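PDB 5MQ6: polycyclic ketone monooxygenase, which inserts one oxygen atom next to the carbonyl of ketones, polycyclic ones above all, to give esters or lactones, using FAD and NADPH. Local coordinates for residues A[15-27]-A[389-401]. Numbering follows the deposited sequence.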
loop_
_atom_site.group_PDB
_atom_site.type_symbol
_atom_site.label_atom_id
_atom_site.label_comp_id
_atom_site.label_asym_id
_atom_site.label_seq_id
_atom_site.Cartn_x
_atom_site.Cartn_y
_atom_site.Cartn_z
ATOM N N GLU A 15 -7.730 -22.222 32.431
ATOM C CA GLU A 15 -8.540 -21.193 31.770
ATOM C C GLU A 15 -7.859 -20.477 30.528
ATOM O O GLU A 15 -8.378 -20.589 29.407
ATOM C CB GLU A 15 -9.073 -20.211 32.849
ATOM C CG GLU A 15 -8.074 -19.226 33.475
ATOM C CD GLU A 15 -6.764 -19.850 33.989
ATOM O OE1 GLU A 15 -5.665 -19.564 33.401
ATOM O OE2 GLU A 15 -6.849 -20.636 34.972
ATOM N N ASP A 16 -6.707 -19.809 30.713
ATOM C CA ASP A 16 -5.915 -19.151 29.635
ATOM C C ASP A 16 -5.770 -20.135 28.444
ATOM O O ASP A 16 -6.153 -19.792 27.275
ATOM C CB ASP A 16 -4.530 -18.711 30.223
ATOM C CG ASP A 16 -3.437 -18.292 29.143
ATOM O OD1 ASP A 16 -3.425 -17.095 28.688
ATOM O OD2 ASP A 16 -2.524 -19.131 28.833
ATOM N N LEU A 17 -5.298 -21.362 28.753
ATOM C CA LEU A 17 -4.974 -22.359 27.699
ATOM C C LEU A 17 -6.269 -22.943 27.089
ATOM O O LEU A 17 -6.353 -23.175 25.869
ATOM C CB LEU A 17 -3.968 -23.447 28.155
ATOM C CG LEU A 17 -2.583 -22.927 28.679
ATOM C CD1 LEU A 17 -1.692 -24.057 29.203
ATOM C CD2 LEU A 17 -1.826 -22.096 27.643
ATOM N N LYS A 18 -7.294 -23.116 27.920
ATOM C CA LYS A 18 -8.602 -23.497 27.425
ATOM C C LYS A 18 -9.100 -22.501 26.375
ATOM O O LYS A 18 -9.440 -22.898 25.280
ATOM C CB LYS A 18 -9.627 -23.594 28.566
ATOM C CG LYS A 18 -9.844 -25.014 29.031
ATOM C CD LYS A 18 -10.677 -25.754 27.995
ATOM C CE LYS A 18 -10.496 -27.263 28.072
ATOM N NZ LYS A 18 -9.832 -27.805 26.844
ATOM N N LEU A 19 -9.130 -21.211 26.713
ATOM C CA LEU A 19 -9.615 -20.176 25.796
ATOM C C LEU A 19 -8.973 -20.342 24.367
ATOM O O LEU A 19 -9.627 -20.035 23.402
ATOM C CB LEU A 19 -9.527 -18.744 26.426
ATOM C CG LEU A 19 -10.179 -17.458 25.815
ATOM C CD1 LEU A 19 -11.477 -17.684 25.037
ATOM C CD2 LEU A 19 -10.403 -16.343 26.864
ATOM N N HIS A 20 -7.794 -20.951 24.203
ATOM C CA HIS A 20 -7.381 -21.375 22.806
ATOM C C HIS A 20 -8.039 -22.690 22.230
ATOM O O HIS A 20 -7.400 -23.555 21.713
ATOM C CB HIS A 20 -5.886 -21.352 22.689
ATOM C CG HIS A 20 -5.278 -20.079 23.204
ATOM N ND1 HIS A 20 -4.772 -19.953 24.484
ATOM C CD2 HIS A 20 -5.124 -18.864 22.621
ATOM C CE1 HIS A 20 -4.307 -18.728 24.659
ATOM N NE2 HIS A 20 -4.511 -18.046 23.544
ATOM N N GLN A 21 -9.350 -22.826 22.408
ATOM C CA GLN A 21 -10.260 -23.395 21.400
ATOM C C GLN A 21 -10.779 -22.226 20.476
ATOM O O GLN A 21 -11.440 -22.424 19.467
ATOM C CB GLN A 21 -11.406 -24.179 22.104
ATOM C CG GLN A 21 -12.259 -23.424 23.157
ATOM C CD GLN A 21 -12.520 -24.209 24.477
ATOM O OE1 GLN A 21 -13.273 -25.193 24.506
ATOM N NE2 GLN A 21 -11.930 -23.741 25.580
ATOM N N LEU A 22 -10.486 -20.993 20.854
ATOM C CA LEU A 22 -10.513 -19.835 19.946
ATOM C C LEU A 22 -9.809 -20.125 18.589
ATOM O O LEU A 22 -10.373 -19.886 17.453
ATOM C CB LEU A 22 -9.788 -18.680 20.642
ATOM C CG LEU A 22 -9.713 -17.309 19.990
ATOM C CD1 LEU A 22 -11.133 -16.769 19.760
ATOM C CD2 LEU A 22 -8.912 -16.330 20.851
ATOM N N SER A 23 -8.588 -20.656 18.697
ATOM C CA SER A 23 -7.832 -21.010 17.488
ATOM C C SER A 23 -8.512 -22.176 16.709
ATOM O O SER A 23 -8.284 -22.327 15.503
ATOM C CB SER A 23 -6.327 -21.185 17.749
ATOM O OG SER A 23 -6.128 -22.326 18.507
ATOM N N GLN A 24 -9.409 -22.925 17.363
ATOM C CA GLN A 24 -10.337 -23.773 16.607
ATOM C C GLN A 24 -11.406 -22.998 15.836
ATOM O O GLN A 24 -11.709 -23.339 14.676
ATOM C CB GLN A 24 -10.975 -24.851 17.469
ATOM C CG GLN A 24 -10.065 -26.065 17.601
ATOM C CD GLN A 24 -10.750 -27.211 18.314
ATOM O OE1 GLN A 24 -10.813 -28.332 17.784
ATOM N NE2 GLN A 24 -11.283 -26.940 19.519
ATOM N N LYS A 25 -12.002 -21.979 16.443
ATOM C CA LYS A 25 -12.944 -21.111 15.705
ATOM C C LYS A 25 -12.221 -20.378 14.547
ATOM O O LYS A 25 -12.782 -20.231 13.463
ATOM C CB LYS A 25 -13.608 -20.130 16.668
ATOM C CG LYS A 25 -14.501 -19.115 16.031
ATOM C CD LYS A 25 -15.710 -19.700 15.321
ATOM C CE LYS A 25 -16.883 -18.757 15.517
ATOM N NZ LYS A 25 -17.978 -19.031 14.561
ATOM N N TYR A 26 -10.983 -19.948 14.800
ATOM C CA TYR A 26 -10.123 -19.267 13.815
ATOM C C TYR A 26 -9.790 -20.174 12.599
ATOM O O TYR A 26 -9.968 -19.737 11.461
ATOM C CB TYR A 26 -8.798 -18.801 14.473
ATOM C CG TYR A 26 -8.817 -17.516 15.351
ATOM C CD1 TYR A 26 -9.985 -16.839 15.675
ATOM C CD2 TYR A 26 -7.617 -17.023 15.865
ATOM C CE1 TYR A 26 -9.965 -15.745 16.506
ATOM C CE2 TYR A 26 -7.553 -15.904 16.661
ATOM C CZ TYR A 26 -8.750 -15.246 17.003
ATOM O OH TYR A 26 -8.693 -14.099 17.803
ATOM N N THR A 27 -9.348 -21.422 12.829
ATOM C CA THR A 27 -9.103 -22.312 11.670
ATOM C C THR A 27 -10.427 -22.655 10.906
ATOM O O THR A 27 -10.451 -22.565 9.678
ATOM C CB THR A 27 -8.109 -23.507 11.903
ATOM O OG1 THR A 27 -8.774 -24.741 11.720
ATOM C CG2 THR A 27 -7.427 -23.494 13.200
ATOM N N TYR A 389 -0.037 -15.750 19.492
ATOM C CA TYR A 389 -1.471 -15.987 19.757
ATOM C C TYR A 389 -1.923 -15.495 21.171
ATOM O O TYR A 389 -3.004 -14.857 21.327
ATOM C CB TYR A 389 -1.826 -17.466 19.505
ATOM C CG TYR A 389 -2.131 -17.718 18.054
ATOM C CD1 TYR A 389 -1.134 -17.974 17.140
ATOM C CD2 TYR A 389 -3.416 -17.687 17.590
ATOM C CE1 TYR A 389 -1.414 -18.172 15.785
ATOM C CE2 TYR A 389 -3.701 -17.867 16.251
ATOM C CZ TYR A 389 -2.689 -18.121 15.359
ATOM O OH TYR A 389 -2.977 -18.300 14.017
ATOM N N LYS A 390 -1.096 -15.762 22.173
ATOM C CA LYS A 390 -1.359 -15.283 23.532
ATOM C C LYS A 390 -1.239 -13.798 23.603
ATOM O O LYS A 390 -2.047 -13.180 24.243
ATOM C CB LYS A 390 -0.411 -15.862 24.579
ATOM C CG LYS A 390 -0.581 -17.347 24.911
ATOM C CD LYS A 390 -0.004 -17.668 26.319
ATOM C CE LYS A 390 1.161 -18.671 26.348
ATOM N NZ LYS A 390 0.730 -20.042 26.749
ATOM N N LEU A 391 -0.239 -13.208 22.957
ATOM C CA LEU A 391 -0.166 -11.765 22.909
ATOM C C LEU A 391 -1.397 -11.061 22.303
ATOM O O LEU A 391 -1.876 -10.014 22.794
ATOM C CB LEU A 391 1.088 -11.369 22.135
ATOM C CG LEU A 391 1.485 -9.907 22.124
ATOM C CD1 LEU A 391 1.708 -9.375 23.554
ATOM C CD2 LEU A 391 2.733 -9.797 21.204
ATOM N N ASP A 392 -1.934 -11.642 21.247
ATOM C CA ASP A 392 -3.073 -11.059 20.558
ATOM C C ASP A 392 -4.430 -11.204 21.237
ATOM O O ASP A 392 -5.393 -10.427 20.947
ATOM C CB ASP A 392 -3.191 -11.660 19.185
ATOM C CG ASP A 392 -4.021 -10.809 18.283
ATOM O OD1 ASP A 392 -3.847 -9.581 18.291
ATOM O OD2 ASP A 392 -4.888 -11.377 17.577
ATOM N N LEU A 393 -4.551 -12.224 22.072
ATOM C CA LEU A 393 -5.821 -12.605 22.621
ATOM C C LEU A 393 -6.594 -11.429 23.266
ATOM O O LEU A 393 -7.772 -11.235 22.956
ATOM C CB LEU A 393 -5.629 -13.759 23.604
ATOM C CG LEU A 393 -6.833 -14.056 24.479
ATOM C CD1 LEU A 393 -7.921 -14.580 23.623
ATOM C CD2 LEU A 393 -6.414 -15.100 25.481
ATOM N N PRO A 394 -5.939 -10.635 24.110
ATOM C CA PRO A 394 -6.723 -9.598 24.750
ATOM C C PRO A 394 -7.270 -8.545 23.754
ATOM O O PRO A 394 -8.466 -8.165 23.840
ATOM C CB PRO A 394 -5.739 -8.954 25.711
ATOM C CG PRO A 394 -4.725 -10.012 25.986
ATOM C CD PRO A 394 -4.608 -10.796 24.747
ATOM N N HIS A 395 -6.449 -8.054 22.832
ATOM C CA HIS A 395 -7.000 -7.071 21.926
ATOM C C HIS A 395 -8.095 -7.688 21.045
ATOM O O HIS A 395 -9.166 -7.094 20.810
ATOM C CB HIS A 395 -5.947 -6.485 21.018
ATOM C CG HIS A 395 -6.509 -5.571 19.963
ATOM N ND1 HIS A 395 -7.081 -4.356 20.247
ATOM C CD2 HIS A 395 -6.600 -5.708 18.623
ATOM C CE1 HIS A 395 -7.468 -3.768 19.133
ATOM N NE2 HIS A 395 -7.181 -4.562 18.135
ATOM N N ALA A 396 -7.845 -8.889 20.546
ATOM C CA ALA A 396 -8.785 -9.535 19.657
ATOM C C ALA A 396 -10.154 -9.735 20.318
ATOM O O ALA A 396 -11.169 -9.529 19.682
ATOM C CB ALA A 396 -8.219 -10.859 19.229
ATOM N N GLU A 397 -10.159 -10.143 21.590
ATOM C CA GLU A 397 -11.418 -10.322 22.313
ATOM C C GLU A 397 -12.091 -8.959 22.515
ATOM O O GLU A 397 -13.295 -8.893 22.417
ATOM C CB GLU A 397 -11.219 -10.994 23.644
ATOM C CG GLU A 397 -10.721 -12.407 23.532
ATOM C CD GLU A 397 -11.828 -13.491 23.469
ATOM O OE1 GLU A 397 -12.180 -13.873 22.288
ATOM O OE2 GLU A 397 -12.296 -13.972 24.594
ATOM N N GLN A 398 -11.333 -7.896 22.796
ATOM C CA GLN A 398 -11.952 -6.558 22.857
ATOM C C GLN A 398 -12.583 -6.115 21.565
ATOM O O GLN A 398 -13.593 -5.467 21.590
ATOM C CB GLN A 398 -11.005 -5.486 23.328
ATOM C CG GLN A 398 -10.596 -5.819 24.793
ATOM C CD GLN A 398 -10.041 -4.636 25.514
ATOM O OE1 GLN A 398 -9.509 -3.716 24.897
ATOM N NE2 GLN A 398 -10.224 -4.610 26.831
ATOM N N VAL A 399 -11.989 -6.429 20.439
ATOM C CA VAL A 399 -12.586 -6.011 19.176
ATOM C C VAL A 399 -13.958 -6.659 18.982
ATOM O O VAL A 399 -14.892 -5.997 18.579
ATOM C CB VAL A 399 -11.700 -6.347 17.988
ATOM C CG1 VAL A 399 -12.339 -5.861 16.648
ATOM C CG2 VAL A 399 -10.325 -5.702 18.134
ATOM N N ARG A 400 -14.061 -7.956 19.252
ATOM C CA ARG A 400 -15.346 -8.678 19.129
ATOM C C ARG A 400 -16.401 -8.194 20.103
ATOM O O ARG A 400 -17.602 -8.112 19.779
ATOM C CB ARG A 400 -15.139 -10.152 19.351
ATOM C CG ARG A 400 -14.514 -10.984 18.196
ATOM C CD ARG A 400 -14.048 -12.360 18.787
ATOM N NE ARG A 400 -12.897 -12.592 18.087
ATOM C CZ ARG A 400 -11.685 -12.951 18.417
ATOM N NH1 ARG A 400 -11.234 -13.399 19.602
ATOM N NH2 ARG A 400 -10.897 -12.888 17.380
ATOM N N ALA A 401 -15.943 -7.873 21.294
ATOM C CA ALA A 401 -16.845 -7.358 22.331
ATOM C C ALA A 401 -17.377 -5.978 21.981
ATOM O O ALA A 401 -18.555 -5.663 22.257
ATOM C CB ALA A 401 -16.070 -7.271 23.626
HETATM O O HOH W 1 -6.256 -13.535 18.455
#
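Tyr26 and Arg400 meet at a buried polar site where helices 15-19 and 22-31 pack across the long helix 378-406. Arg400 NH2 donates to Tyr26 OH at 2.6 Å (N-H...O 155°), the phenol oxygen lying near the guanidinium plane, and NH1 adds a weak second bond to the same hydroxyl. Glu397 OE1 takes NH1 through its anti lone pair at 2.9 Å, a salt bridge in that same plane, while Ala396 O sits over the guanidinium centre and Arg400 NE bonds Ala418 O. A water 2.6 Å from Tyr26 OH donates to Asp392 OD2, linking the phenol to the same helix about two turns before Arg400. Helices 15-19 and 22-27 each run nearly perpendicular to 389-401, at 83°, and Leu22 packs between Leu393 and Arg400: CD2 presses on Leu393 CD1 at 3.4 Å, tighter than usual, and CD1 meets Arg400 NH1. With CG anti to the carbonyl carbon (chi1 -78°), the Tyr26 ring reaches Arg400 and also touches Tyr389 edge to edge, CD2 to CE2 at 4.0 Å. A leucine in place of Arg400 would probably leave Glu397 without this charge partner and deprive the Tyr26 hydroxyl of its guanidinium donors. Lys390 NZ makes a long salt bridge to Asp16 OD2, 4.0 Å.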